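Local coordinates for protein syncytin-1 (Homo sapiens, PDB 5HA6) that is the envelope glycoprotein of an endogenous retrovirus, whose fusion subunit, a trimer of helical hairpins, probably drives the merging of cell membranes, at residues R104-I107 / Q108-A111. The protein carries 1 engineered substitution. Sequence-based numbering, arbitrary orientation.
Sequences RDRI and QRRA
Arg110 N donates to Arg106 O at 2.9 Å, one rung of the i to i+4 ladder of backbone hydrogen bonds that ties residues 104-107 to residues 108-111 in helix 93-115. Arg109 N bonds to Asp105 O at 2.8 Å and Ala111 N to Ile107 O at 3.1 Å. Gln108 N bonds to Arg104 O, and that carbonyl also takes a hydrogen from a water, which in turn accepts one from Gln108 NE2 at 3.2 Å. A bend at chi2 (-62°) turns the Gln108 amide back to this water, while its CG packs against the same carbonyl oxygen. Arg106 O likewise has two roles: besides accepting from Arg110 N, it lies 3.8 Å above the centre of the Arg110 guanidinium, over one face. In the trimeric six-helix bundle of class I fusion proteins, such a C-terminal helix packs antiparallel along the central coiled coil; here Ile107 and Arg110 both lean on helix 25-71 of their own chain, where Arg110 NE is hydrogen-bonded to Asn37. The terminal nitrogens of Arg110 form salt bridges with Glu35 and Asp39 of the second subunit, and Arg106 reaches the same Asp39 through NE. These acidic partners probably offset the crowding of positive charge, for Arg106 NH2 stands 4.1 Å from Arg110 NH1. Arg109 runs alongside Arg106 in the same direction, but how closely their guanidinium groups approach is doubtful, since Arg109 is modelled in two conformers. Bent at chi3 (-73°), Arg110 crosses Ile107 at a slant, with NH2 3.7 Å from CG1 of the aliphatic branch.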
loop_
_atom_site.group_PDB
_atom_site.type_symbol
_atom_site.label_atom_id
_atom_site.label_comp_id
_atom_site.label_asym_id
_atom_site.label_seq_id
_atom_site.Cartn_x
_atom_site.Cartn_y
_atom_site.Cartn_z
ATOM N N ARG A 104 9.091 10.299 9.045
ATOM C CA ARG A 104 10.179 9.999 9.963
ATOM C C ARG A 104 10.918 11.282 10.436
ATOM O O ARG A 104 11.325 11.381 11.631
ATOM C CB ARG A 104 11.115 8.985 9.284
ATOM C CG ARG A 104 10.439 7.572 9.209
ATOM C CD ARG A 104 11.312 6.544 8.546
ATOM N NE ARG A 104 10.710 5.219 8.690
ATOM C CZ ARG A 104 10.976 4.189 7.900
ATOM N NH1 ARG A 104 11.871 4.284 6.913
ATOM N NH2 ARG A 104 10.369 3.043 8.119
ATOM N N ASP A 105 11.070 12.283 9.538
ATOM C CA ASP A 105 11.636 13.563 9.948
ATOM C C ASP A 105 10.768 14.225 10.990
ATOM O O ASP A 105 11.264 14.859 11.912
ATOM C CB ASP A 105 11.772 14.550 8.771
ATOM C CG ASP A 105 12.719 14.084 7.732
ATOM O OD1 ASP A 105 13.581 13.223 8.051
ATOM O OD2 ASP A 105 12.620 14.618 6.604
ATOM N N ARG A 106 9.459 14.179 10.769
ATOM C CA ARG A 106 8.535 14.810 11.714
ATOM C C ARG A 106 8.566 14.142 13.076
ATOM O O ARG A 106 8.525 14.855 14.110
ATOM C CB ARG A 106 7.115 14.807 11.126
ATOM C CG ARG A 106 7.010 15.756 9.946
ATOM C CD ARG A 106 5.688 15.628 9.188
ATOM N NE ARG A 106 4.579 15.984 10.099
ATOM C CZ ARG A 106 4.224 17.211 10.436
ATOM N NH1 ARG A 106 4.786 18.293 9.879
ATOM N NH2 ARG A 106 3.245 17.359 11.322
ATOM N N ILE A 107 8.635 12.796 13.096
ATOM C CA ILE A 107 8.877 12.094 14.348
ATOM C C ILE A 107 10.137 12.589 15.059
ATOM O O ILE A 107 10.121 12.955 16.265
ATOM C CB ILE A 107 9.020 10.599 14.121
ATOM C CG1 ILE A 107 7.680 10.048 13.658
ATOM C CG2 ILE A 107 9.555 9.889 15.366
ATOM C CD1 ILE A 107 7.797 8.692 12.982
ATOM N N GLN A 108 11.248 12.587 14.365
ATOM C CA GLN A 108 12.479 13.032 14.943
ATOM C C GLN A 108 12.370 14.475 15.388
ATOM O O GLN A 108 12.825 14.795 16.426
ATOM C CB GLN A 108 13.657 12.814 13.998
ATOM C CG GLN A 108 14.010 11.361 13.752
ATOM C CD GLN A 108 14.440 10.632 15.006
ATOM O OE1 GLN A 108 15.329 11.049 15.700
ATOM N NE2 GLN A 108 13.767 9.558 15.305
ATOM N N ARG A 109 11.721 15.316 14.612
ATOM C CA ARG A 109 11.674 16.728 15.011
ATOM C C ARG A 109 10.877 16.907 16.299
ATOM O O ARG A 109 11.264 17.695 17.171
ATOM C CB ARG A 109 11.068 17.622 13.923
ATOM C CG ARG A 109 10.815 19.082 14.415
ATOM C CD ARG A 109 10.263 20.015 13.331
ATOM N NE ARG A 109 8.899 19.657 12.917
ATOM C CZ ARG A 109 8.197 20.325 12.006
ATOM N NH1 ARG A 109 8.713 21.389 11.406
ATOM N NH2 ARG A 109 6.972 19.934 11.690
ATOM N N ARG A 110 9.742 16.193 16.428
ATOM C CA ARG A 110 8.978 16.296 17.685
ATOM C C ARG A 110 9.811 15.863 18.881
ATOM O O ARG A 110 9.875 16.551 19.917
ATOM C CB ARG A 110 7.716 15.434 17.610
ATOM C CG ARG A 110 6.643 16.063 16.725
ATOM C CD ARG A 110 5.336 15.359 16.899
ATOM N NE ARG A 110 5.421 14.053 16.248
ATOM C CZ ARG A 110 4.995 13.806 15.015
ATOM N NH1 ARG A 110 4.487 14.780 14.281
ATOM N NH2 ARG A 110 5.140 12.593 14.501
ATOM N N ALA A 111 10.469 14.717 18.737
ATOM C CA ALA A 111 11.360 14.287 19.834
ATOM C C ALA A 111 12.480 15.313 20.098
ATOM O O ALA A 111 12.872 15.605 21.244
ATOM C CB ALA A 111 11.955 12.948 19.500
HETATM O O HOH W 1 12.106 8.621 12.794
#